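Local coordinates for protein taurine:2-oxoglutarate aminotransferase (Bifidobacterium kashiwanohense PV20-2, PDB 6JIX) that probably transfers the amino group of taurine to 2-oxoglutarate with pyridoxal 5'-phosphate as cofactor, at residues 51-57 / 418-424; 110-114 / 310-316. One frame throughout, in Å; residues are numbered along the deposited sequence.

How the contacts relate
The two contacts illustrate how an active site shared between subunits is assembled from distant parts of a chain. Contact 1 joins 51-57 to 418-424, and both segments of contact 2 fall between these in the sequence. Their centres lie 27 Å apart and their nearest atoms about 12 Å, so they do not touch. Contact 1 approaches the chain's own side of the site: the side chain of Val57 is about 7 Å from a bound pyridoxal phosphate, and a glutamate lies against 51-57. Contact 2 instead serves the partner, since Thr313 binds the phosphate of a cofactor that is also held by Gly116 and Ala117 of the second subunit.

Contact 1 (51-57 / 418-424); sequences DMSSLLV and ICPPLII. With GLU (glutamic acid), chain N.
Met52 meets Pro420 through the far end of its thioether, an example of a flexible side chain doubling back on a neighbouring loop. Its CB points away from 418-424, but bends at chi2 (-57°) and chi3 (-70°) bring SD and CE round, with Met52 CE 3.9 Å from Pro420 CB. The side chain of Ile418 lies alongside, pointing the same way, and offers CG2 at 4.1 Å from Met52 CE. Ile424 instead crosses Met52 at about a right angle, touching SD with its CD1. A second apolar patch forms where both methyls of Val57 face Cys419, Val57 CG1 standing 3.8 Å from Cys419 CB. Ser54 OG sits against the Pro421 ring and can give a weak hydrogen bond to Cys419 O at 3.2 Å, though Ser59 O also lies within reach of the same proton; Arg260 bonds weakly to this hydroxyl and also holds Pro420 O.

Asp51, Ser53, Leu55 and Leu56 line a glutamate pocket with Ser408, Phe410 and Thr409, whose O bonds the ligand. Asp51 OD1 accepts the backbone N of Leu55 on its syn side, 2.8 Å away and nearly straight (166°), while His63 takes OD2, so the carboxylate is gripped through both oxygens. Ser53 OG donates to Leu55 O at 2.6 Å. With an alanine in place of Ser53, the Leu55 carbonyl would probably lose this donor, and a gap would be likely to open beside the ligand. Leu55 packs on Phe81 and Leu56 on Pro84, both of the second subunit.

The contact thus joins the type I turn from Asp51 to Ser54, which follows strand 48-51, to the loop leaving strand 415-418. Helix 426-447 packs on Met52 and Ile424, helix 336-357 on Ile418 and Leu422, and Phe370 of strand 370-376 on Val57 and Cys419.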
ATOM      1  N   ASP A  51       2.110   5.589 -25.381  1.00 26.33           N
ATOM      2  CA  ASP A  51       2.404   4.829 -24.167  1.00 28.11           C
ATOM      3  C   ASP A  51       2.419   3.334 -24.495  1.00 28.05           C
ATOM      4  O   ASP A  51       1.501   2.573 -24.179  1.00 25.32           O
ATOM      5  CB  ASP A  51       1.387   5.168 -23.087  1.00 26.42           C
ATOM      6  CG  ASP A  51       1.752   4.588 -21.744  1.00 32.10           C
ATOM      7  OD1 ASP A  51       2.903   4.113 -21.588  1.00 34.06           O
ATOM      8  OD2 ASP A  51       0.880   4.614 -20.843  1.00 34.84           O
ATOM      9  N   MET A  52       3.519   2.899 -25.106  1.00 26.07           N
ATOM     10  CA  MET A  52       3.652   1.514 -25.536  1.00 28.46           C
ATOM     11  C   MET A  52       3.942   0.531 -24.390  1.00 30.03           C
ATOM     12  O   MET A  52       3.894  -0.688 -24.614  1.00 30.24           O
ATOM     13  CB  MET A  52       4.741   1.441 -26.612  1.00 26.74           C
ATOM     14  CG  MET A  52       4.353   2.181 -27.875  1.00 30.55           C
ATOM     15  SD  MET A  52       2.798   1.563 -28.567  1.00 27.96           S
ATOM     16  CE  MET A  52       3.356  -0.054 -29.138  1.00 31.30           C
ATOM     17  N   SER A  53       4.184   1.009 -23.167  1.00 23.64           N
ATOM     18  CA  SER A  53       4.344   0.136 -22.010  1.00 27.40           C
ATOM     19  C   SER A  53       3.176   0.248 -21.035  1.00 30.61           C
ATOM     20  O   SER A  53       3.245  -0.304 -19.928  1.00 26.29           O
ATOM     21  CB  SER A  53       5.642   0.462 -21.270  1.00 25.46           C
ATOM     22  OG  SER A  53       5.464   1.626 -20.470  1.00 23.31           O
ATOM     23  N   SER A  54       2.115   0.966 -21.412  1.00 28.47           N
ATOM     24  CA  SER A  54       0.973   1.184 -20.530  1.00 26.79           C
ATOM     25  C   SER A  54       1.420   1.716 -19.172  1.00 27.52           C
ATOM     26  O   SER A  54       0.886   1.331 -18.126  1.00 24.91           O
ATOM     27  CB  SER A  54       0.159  -0.091 -20.366  1.00 24.13           C
ATOM     28  OG  SER A  54      -0.764  -0.195 -21.421  1.00 27.77           O
ATOM     29  N   LEU A  55       2.384   2.643 -19.206  1.00 27.67           N
ATOM     30  CA  LEU A  55       3.108   3.147 -18.040  1.00 30.07           C
ATOM     31  C   LEU A  55       3.878   2.000 -17.377  1.00 30.07           C
ATOM     32  O   LEU A  55       4.925   1.592 -17.892  1.00 28.14           O
ATOM     33  CB  LEU A  55       2.162   3.861 -17.071  1.00 29.95           C
ATOM     34  CG  LEU A  55       1.557   5.164 -17.610  1.00 28.70           C
ATOM     35  CD1 LEU A  55       0.838   5.931 -16.490  1.00 25.22           C
ATOM     36  CD2 LEU A  55       2.634   6.014 -18.258  1.00 23.04           C
ATOM     37  N   LEU A  56       3.363   1.426 -16.287  1.00 25.38           N
ATOM     38  CA  LEU A  56       4.028   0.260 -15.718  1.00 30.46           C
ATOM     39  C   LEU A  56       3.217  -1.002 -16.007  1.00 31.27           C
ATOM     40  O   LEU A  56       2.990  -1.826 -15.112  1.00 31.07           O
ATOM     41  CB  LEU A  56       4.257   0.471 -14.211  1.00 24.39           C
ATOM     42  CG  LEU A  56       5.334   1.546 -13.979  1.00 23.72           C
ATOM     43  CD1 LEU A  56       5.318   2.202 -12.579  1.00 20.20           C
ATOM     44  CD2 LEU A  56       6.728   0.999 -14.335  1.00 21.99           C
ATOM     45  N   VAL A  57       2.817  -1.177 -17.271  1.00 29.39           N
ATOM     46  CA  VAL A  57       1.908  -2.250 -17.677  1.00 28.55           C
ATOM     47  C   VAL A  57       0.675  -2.226 -16.770  1.00 26.10           C
ATOM     48  O   VAL A  57       0.241  -3.272 -16.274  1.00 26.68           O
ATOM     49  CB  VAL A  57       2.599  -3.635 -17.650  1.00 29.53           C
ATOM     50  CG1 VAL A  57       1.840  -4.613 -18.504  1.00 25.92           C
ATOM     51  CG2 VAL A  57       4.035  -3.542 -18.138  1.00 26.14           C
ATOM     52  N   ILE A 418       7.066  -4.572 -24.790  1.00 26.13           N
ATOM     53  CA  ILE A 418       6.051  -3.933 -25.604  1.00 26.03           C
ATOM     54  C   ILE A 418       4.718  -4.390 -25.024  1.00 28.65           C
ATOM     55  O   ILE A 418       4.297  -5.533 -25.228  1.00 27.82           O
ATOM     56  CB  ILE A 418       6.179  -4.259 -27.092  1.00 27.83           C
ATOM     57  CG1 ILE A 418       7.550  -3.802 -27.602  1.00 28.66           C
ATOM     58  CG2 ILE A 418       5.090  -3.539 -27.865  1.00 29.76           C
ATOM     59  CD1 ILE A 418       8.621  -4.923 -27.644  1.00 26.73           C
ATOM     60  N   CYS A 419       4.075  -3.509 -24.257  1.00 27.49           N
ATOM     61  CA  CYS A 419       2.821  -3.804 -23.569  1.00 25.23           C
ATOM     62  C   CYS A 419       1.911  -2.595 -23.724  1.00 32.18           C
ATOM     63  O   CYS A 419       1.626  -1.878 -22.754  1.00 31.92           O
ATOM     64  CB  CYS A 419       3.073  -4.116 -22.093  1.00 26.59           C
ATOM     65  SG  CYS A 419       4.309  -5.382 -21.790  1.00 26.72           S
ATOM     66  N   PRO A 420       1.423  -2.348 -24.941  1.00 29.43           N
ATOM     67  CA  PRO A 420       0.599  -1.157 -25.197  1.00 22.68           C
ATOM     68  C   PRO A 420      -0.782  -1.298 -24.585  1.00 24.10           C
ATOM     69  O   PRO A 420      -1.228  -2.410 -24.267  1.00 26.51           O
ATOM     70  CB  PRO A 420       0.522  -1.107 -26.730  1.00 29.85           C
ATOM     71  CG  PRO A 420       0.674  -2.554 -27.146  1.00 30.04           C
ATOM     72  CD  PRO A 420       1.640  -3.154 -26.159  1.00 29.21           C
ATOM     73  N   PRO A 421      -1.502  -0.194 -24.413  1.00 25.08           N
ATOM     74  CA  PRO A 421      -2.844  -0.283 -23.828  1.00 26.50           C
ATOM     75  C   PRO A 421      -3.743  -1.214 -24.629  1.00 25.10           C
ATOM     76  O   PRO A 421      -3.674  -1.270 -25.859  1.00 23.92           O
ATOM     77  CB  PRO A 421      -3.346   1.165 -23.864  1.00 23.08           C
ATOM     78  CG  PRO A 421      -2.099   1.985 -23.928  1.00 22.38           C
ATOM     79  CD  PRO A 421      -1.127   1.191 -24.730  1.00 21.71           C
ATOM     80  N   LEU A 422      -4.590  -1.950 -23.901  1.00 23.52           N
ATOM     81  CA  LEU A 422      -5.488  -2.934 -24.484  1.00 22.33           C
ATOM     82  C   LEU A 422      -6.473  -2.317 -25.458  1.00 28.00           C
ATOM     83  O   LEU A 422      -7.125  -3.062 -26.196  1.00 32.07           O
ATOM     84  CB  LEU A 422      -6.260  -3.659 -23.375  1.00 23.65           C
ATOM     85  CG  LEU A 422      -5.392  -4.343 -22.303  1.00 26.87           C
ATOM     86  CD1 LEU A 422      -6.162  -5.391 -21.514  1.00 23.05           C
ATOM     87  CD2 LEU A 422      -4.152  -4.961 -22.940  1.00 24.37           C
ATOM     88  N   ILE A 423      -6.604  -0.985 -25.485  1.00 25.25           N
ATOM     89  CA  ILE A 423      -7.512  -0.332 -26.422  1.00 27.62           C
ATOM     90  C   ILE A 423      -6.814   0.116 -27.696  1.00 26.04           C
ATOM     91  O   ILE A 423      -7.469   0.698 -28.570  1.00 25.85           O
ATOM     92  CB  ILE A 423      -8.226   0.891 -25.794  1.00 24.75           C
ATOM     93  CG1 ILE A 423      -7.218   1.976 -25.413  1.00 19.13           C
ATOM     94  CG2 ILE A 423      -9.088   0.478 -24.607  1.00 23.49           C
ATOM     95  CD1 ILE A 423      -7.860   3.188 -24.803  1.00 21.27           C
ATOM     96  N   ILE A 424      -5.499  -0.092 -27.810  1.00 25.59           N
ATOM     97  CA  ILE A 424      -4.798   0.293 -29.027  1.00 29.10           C
ATOM     98  C   ILE A 424      -5.447  -0.381 -30.245  1.00 30.80           C
ATOM     99  O   ILE A 424      -5.921  -1.524 -30.183  1.00 27.72           O
ATOM    100  CB  ILE A 424      -3.302  -0.046 -28.922  1.00 27.40           C
ATOM    101  CG1 ILE A 424      -2.487   0.891 -29.824  1.00 26.04           C
ATOM    102  CG2 ILE A 424      -3.064  -1.511 -29.248  1.00 29.03           C
ATOM    103  CD1 ILE A 424      -0.994   0.701 -29.705  1.00 29.35           C
TER
HETATM  104  N   GLU N 501       9.149   4.529 -19.246  0.80 37.18           N
HETATM  105  CA  GLU N 501       7.863   3.924 -18.950  0.80 34.58           C
HETATM  106  C   GLU N 501       6.716   4.924 -19.114  0.80 36.32           C
HETATM  107  O   GLU N 501       5.991   4.934 -20.175  0.80 35.48           O
HETATM  108  CB  GLU N 501       7.903   3.452 -17.505  0.80 27.26           C
HETATM  109  CG  GLU N 501       8.505   4.536 -16.635  0.80 28.14           C
HETATM  110  CD  GLU N 501       8.720   4.048 -15.211  0.80 32.87           C
HETATM  111  OE1 GLU N 501       9.287   2.932 -15.104  0.80 42.62           O
HETATM  112  OE2 GLU N 501       8.347   4.718 -14.181  0.80 29.41           O
HETATM  113  OXT GLU N 501       6.503   5.725 -18.171  0.80 27.69           O

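Contact 2 (110-114 / 310-316). With PLP (pyridoxal-5'-phosphate), chain P; GLU (glutamic acid), chain O.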
ATOM      1  N   VAL A 110     -12.916 -11.601  -1.854  1.00 27.15           N
ATOM      2  CA  VAL A 110     -11.818 -10.749  -2.295  1.00 26.27           C
ATOM      3  C   VAL A 110     -11.336  -9.904  -1.114  1.00 29.08           C
ATOM      4  O   VAL A 110     -12.145  -9.300  -0.393  1.00 22.45           O
ATOM      5  CB  VAL A 110     -12.241  -9.857  -3.475  1.00 22.64           C
ATOM      6  CG1 VAL A 110     -11.159  -8.845  -3.777  1.00 19.61           C
ATOM      7  CG2 VAL A 110     -12.539 -10.719  -4.679  1.00 26.25           C
ATOM      8  N   PHE A 111     -10.022  -9.865  -0.910  1.00 25.57           N
ATOM      9  CA  PHE A 111      -9.421  -9.034   0.128  1.00 23.94           C
ATOM     10  C   PHE A 111      -8.762  -7.832  -0.541  1.00 24.18           C
ATOM     11  O   PHE A 111      -7.704  -7.970  -1.167  1.00 26.94           O
ATOM     12  CB  PHE A 111      -8.404  -9.816   0.955  1.00 22.66           C
ATOM     13  CG  PHE A 111      -7.819  -9.011   2.072  1.00 25.15           C
ATOM     14  CD1 PHE A 111      -8.589  -8.682   3.180  1.00 22.02           C
ATOM     15  CD2 PHE A 111      -6.528  -8.529   1.990  1.00 22.59           C
ATOM     16  CE1 PHE A 111      -8.073  -7.927   4.205  1.00 23.22           C
ATOM     17  CE2 PHE A 111      -6.007  -7.772   3.008  1.00 24.81           C
ATOM     18  CZ  PHE A 111      -6.791  -7.468   4.124  1.00 28.04           C
ATOM     19  N   PHE A 112      -9.372  -6.655  -0.396  1.00 20.35           N
ATOM     20  CA  PHE A 112      -8.901  -5.483  -1.117  1.00 19.28           C
ATOM     21  C   PHE A 112      -7.731  -4.829  -0.389  1.00 20.66           C
ATOM     22  O   PHE A 112      -7.740  -4.671   0.838  1.00 20.62           O
ATOM     23  CB  PHE A 112     -10.040  -4.477  -1.307  1.00 23.15           C
ATOM     24  CG  PHE A 112     -11.043  -4.885  -2.359  1.00 24.17           C
ATOM     25  CD1 PHE A 112     -10.660  -5.021  -3.690  1.00 21.84           C
ATOM     26  CD2 PHE A 112     -12.371  -5.135  -2.017  1.00 21.54           C
ATOM     27  CE1 PHE A 112     -11.578  -5.413  -4.659  1.00 20.92           C
ATOM     28  CE2 PHE A 112     -13.294  -5.529  -2.976  1.00 20.67           C
ATOM     29  CZ  PHE A 112     -12.892  -5.676  -4.301  1.00 22.67           C
ATOM     30  N   THR A 113      -6.737  -4.413  -1.169  1.00 19.73           N
ATOM     31  CA  THR A 113      -5.543  -3.754  -0.663  1.00 20.60           C
ATOM     32  C   THR A 113      -5.314  -2.481  -1.463  1.00 20.50           C
ATOM     33  O   THR A 113      -6.171  -2.072  -2.245  1.00 26.54           O
ATOM     34  CB  THR A 113      -4.328  -4.666  -0.785  1.00 20.96           C
ATOM     35  OG1 THR A 113      -4.081  -4.894  -2.177  1.00 23.99           O
ATOM     36  CG2 THR A 113      -4.585  -5.997  -0.091  1.00 18.96           C
ATOM     37  N   ASN A 114      -4.179  -1.837  -1.265  1.00 22.48           N
ATOM     38  CA  ASN A 114      -3.877  -0.601  -1.965  1.00 20.74           C
ATOM     39  C   ASN A 114      -3.098  -0.801  -3.251  1.00 22.98           C
ATOM     40  O   ASN A 114      -3.046   0.125  -4.068  1.00 22.66           O
ATOM     41  CB  ASN A 114      -3.113   0.345  -1.046  1.00 22.38           C
ATOM     42  CG  ASN A 114      -4.020   0.988  -0.042  1.00 23.66           C
ATOM     43  OD1 ASN A 114      -5.193   1.210  -0.338  1.00 20.56           O
ATOM     44  ND2 ASN A 114      -3.508   1.261   1.161  1.00 26.10           N
ATOM     45  N   CYS A 310      -5.479  -9.916   9.178  1.00 24.62           N
ATOM     46  CA  CYS A 310      -4.985  -9.037   8.130  1.00 24.06           C
ATOM     47  C   CYS A 310      -5.888  -7.825   8.067  1.00 26.97           C
ATOM     48  O   CYS A 310      -7.087  -7.923   8.339  1.00 25.69           O
ATOM     49  CB  CYS A 310      -5.006  -9.698   6.752  1.00 27.26           C
ATOM     50  SG  CYS A 310      -3.928 -11.123   6.586  1.00 27.63           S
ATOM     51  N   GLY A 311      -5.325  -6.698   7.658  1.00 28.78           N
ATOM     52  CA  GLY A 311      -6.107  -5.478   7.588  1.00 24.75           C
ATOM     53  C   GLY A 311      -5.261  -4.300   7.158  1.00 28.05           C
ATOM     54  O   GLY A 311      -4.029  -4.329   7.221  1.00 27.64           O
ATOM     55  N   LEU A 312      -5.953  -3.257   6.709  1.00 27.53           N
ATOM     56  CA  LEU A 312      -5.310  -1.989   6.410  1.00 24.11           C
ATOM     57  C   LEU A 312      -6.381  -0.912   6.395  1.00 28.99           C
ATOM     58  O   LEU A 312      -7.543  -1.180   6.080  1.00 31.58           O
ATOM     59  CB  LEU A 312      -4.553  -2.013   5.082  1.00 26.08           C
ATOM     60  CG  LEU A 312      -5.280  -2.496   3.830  1.00 24.33           C
ATOM     61  CD1 LEU A 312      -4.840  -1.670   2.629  1.00 20.50           C
ATOM     62  CD2 LEU A 312      -4.957  -3.944   3.622  1.00 24.98           C
ATOM     63  N   THR A 313      -5.977   0.304   6.764  1.00 27.14           N
ATOM     64  CA  THR A 313      -6.926   1.402   6.896  1.00 28.82           C
ATOM     65  C   THR A 313      -7.815   1.523   5.657  1.00 27.41           C
ATOM     66  O   THR A 313      -9.039   1.643   5.770  1.00 30.87           O
ATOM     67  CB  THR A 313      -6.172   2.714   7.167  1.00 28.46           C
ATOM     68  OG1 THR A 313      -5.630   2.691   8.488  1.00 29.32           O
ATOM     69  CG2 THR A 313      -7.092   3.914   7.052  1.00 29.20           C
ATOM     70  N   TYR A 314      -7.222   1.492   4.465  1.00 23.57           N
ATOM     71  CA  TYR A 314      -7.961   1.816   3.247  1.00 26.20           C
ATOM     72  C   TYR A 314      -8.524   0.591   2.510  1.00 27.30           C
ATOM     73  O   TYR A 314      -8.982   0.737   1.375  1.00 27.97           O
ATOM     74  CB  TYR A 314      -7.077   2.635   2.290  1.00 22.43           C
ATOM     75  CG  TYR A 314      -6.708   4.031   2.783  1.00 28.41           C
ATOM     76  CD1 TYR A 314      -7.538   4.742   3.664  1.00 26.85           C
ATOM     77  CD2 TYR A 314      -5.521   4.638   2.371  1.00 26.27           C
ATOM     78  CE1 TYR A 314      -7.186   6.022   4.120  1.00 25.71           C
ATOM     79  CE2 TYR A 314      -5.160   5.907   2.823  1.00 28.89           C
ATOM     80  CZ  TYR A 314      -5.994   6.600   3.694  1.00 28.91           C
ATOM     81  OH  TYR A 314      -5.626   7.870   4.112  1.00 26.82           O
ATOM     82  N   SER A 315      -8.514  -0.605   3.116  1.00 32.61           N
ATOM     83  CA  SER A 315      -8.997  -1.817   2.436  1.00 29.97           C
ATOM     84  C   SER A 315     -10.421  -1.648   1.916  1.00 28.16           C
ATOM     85  O   SER A 315     -11.311  -1.218   2.653  1.00 30.10           O
ATOM     86  CB  SER A 315      -8.939  -3.020   3.380  1.00 29.81           C
ATOM     87  OG  SER A 315      -9.493  -4.169   2.758  1.00 26.84           O
ATOM     88  N   GLY A 316     -10.643  -2.011   0.654  1.00 24.15           N
ATOM     89  CA  GLY A 316     -11.959  -1.838   0.064  1.00 23.88           C
ATOM     90  C   GLY A 316     -12.331  -0.388  -0.134  1.00 27.73           C
ATOM     91  O   GLY A 316     -13.514  -0.031  -0.069  1.00 31.36           O
TER
HETATM   92  N1  PLP P 503       0.560   3.903  12.073  1.00 33.44           N
HETATM   93  C2  PLP P 503      -0.467   4.249  12.844  1.00 35.66           C
HETATM   94  C2A PLP P 503      -0.247   5.168  14.040  1.00 34.13           C
HETATM   95  C3  PLP P 503      -1.770   3.762  12.562  1.00 30.13           C
HETATM   96  O3  PLP P 503      -2.851   4.109  13.342  1.00 39.18           O
HETATM   97  C4  PLP P 503      -1.989   2.938  11.487  1.00 30.94           C
HETATM   98  C4A PLP P 503      -3.420   2.428  11.211  1.00 32.09           C
HETATM   99  O4A PLP P 503      -4.049   1.924  12.136  1.00 40.71           O
HETATM  100  C5  PLP P 503      -0.863   2.592  10.689  1.00 34.84           C
HETATM  101  C6  PLP P 503       0.409   3.092  11.009  1.00 31.01           C
HETATM  102  C5A PLP P 503      -1.048   1.645   9.450  1.00 34.53           C
HETATM  103  O4P PLP P 503      -1.539   2.425   8.420  1.00 35.17           O
HETATM  104  P   PLP P 503      -2.240   1.756   7.096  1.00 32.52           P
HETATM  105  O1P PLP P 503      -2.503   2.802   6.091  1.00 29.75           O
HETATM  106  O2P PLP P 503      -1.280   0.539   6.430  1.00 39.08           O
HETATM  107  O3P PLP P 503      -3.557   1.238   7.439  1.00 30.54           O
HETATM  108  N   GLU O 502      -9.509  -0.748  11.557  0.70 37.37           N
HETATM  109  CA  GLU O 502      -9.473  -2.007  10.819  0.70 41.32           C
HETATM  110  C   GLU O 502      -8.388  -2.011   9.717  0.70 37.66           C
HETATM  111  O   GLU O 502      -8.745  -2.212   8.513  0.70 30.91           O
HETATM  112  CB  GLU O 502     -10.840  -2.323  10.178  0.70 31.21           C
HETATM  113  CG  GLU O 502     -11.893  -2.733  11.216  0.70 41.19           C
HETATM  114  CD  GLU O 502     -12.801  -3.907  10.822  0.70 37.50           C
HETATM  115  OE1 GLU O 502     -12.696  -4.433   9.688  0.70 33.26           O
HETATM  116  OE2 GLU O 502     -13.658  -4.356  11.636  0.70 39.82           O
HETATM  117  OXT GLU O 502      -7.155  -1.845  10.013  0.70 32.11           O
HETATM  118  O   HOH W   1      -4.406   1.628   4.177  1.00 25.81           O
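Ser315 ties its loop to the end of a strand through one bond, OG donating to Phe112 O at 2.6 Å from a position tilted 22° out of the carbonyl plane. Its OG is placed there by a first torsion of 176°, anti to the backbone N. Around this bond the fit is mostly apolar. Leu312 divides its two methyls: CD2 lies 4.0 Å from Phe111 CZ, whereas CD1 is 3.5 Å from Asn114 ND2, the leucine and asparagine side chains sliding past each other in opposite directions. Phe111 CZ also touches Cys310 CB, and Gly316 lies against Phe112 CB.

The Asn114 amide, turned 60° from the Tyr314 ring, brings ND2 to the edge of that ring. One step outward, a water accepts from Asn114 ND2 at 3.2 Å and from Tyr314 N at 2.8 Å, and donates to the cofactor phosphate at O1P. Thr313 grips the phosphate directly: its backbone N and its OG1 each donate to PLP O3P at 2.7 Å, and Lys281 of the second subunit bonds weakly to the same hydroxyl. Leu312 also lines a pocket for a glutamate bonded by Trp23 of the second subunit. Because Gly116 and Ala117 of that subunit bind the same cofactor, the loop completes an active site across the dimer interface, as in other class-III aminotransferases.

Strand 107-113, outermost within this chain in the large mixed sheet, pairs with strand 291-296, while the Val110 backbone bonds to the second subunit. Phe112 packs on helix 89-102, Phe111 and Thr113 on helix 116-131. The 310-316 loop bridges helices 297-305 and 318-333.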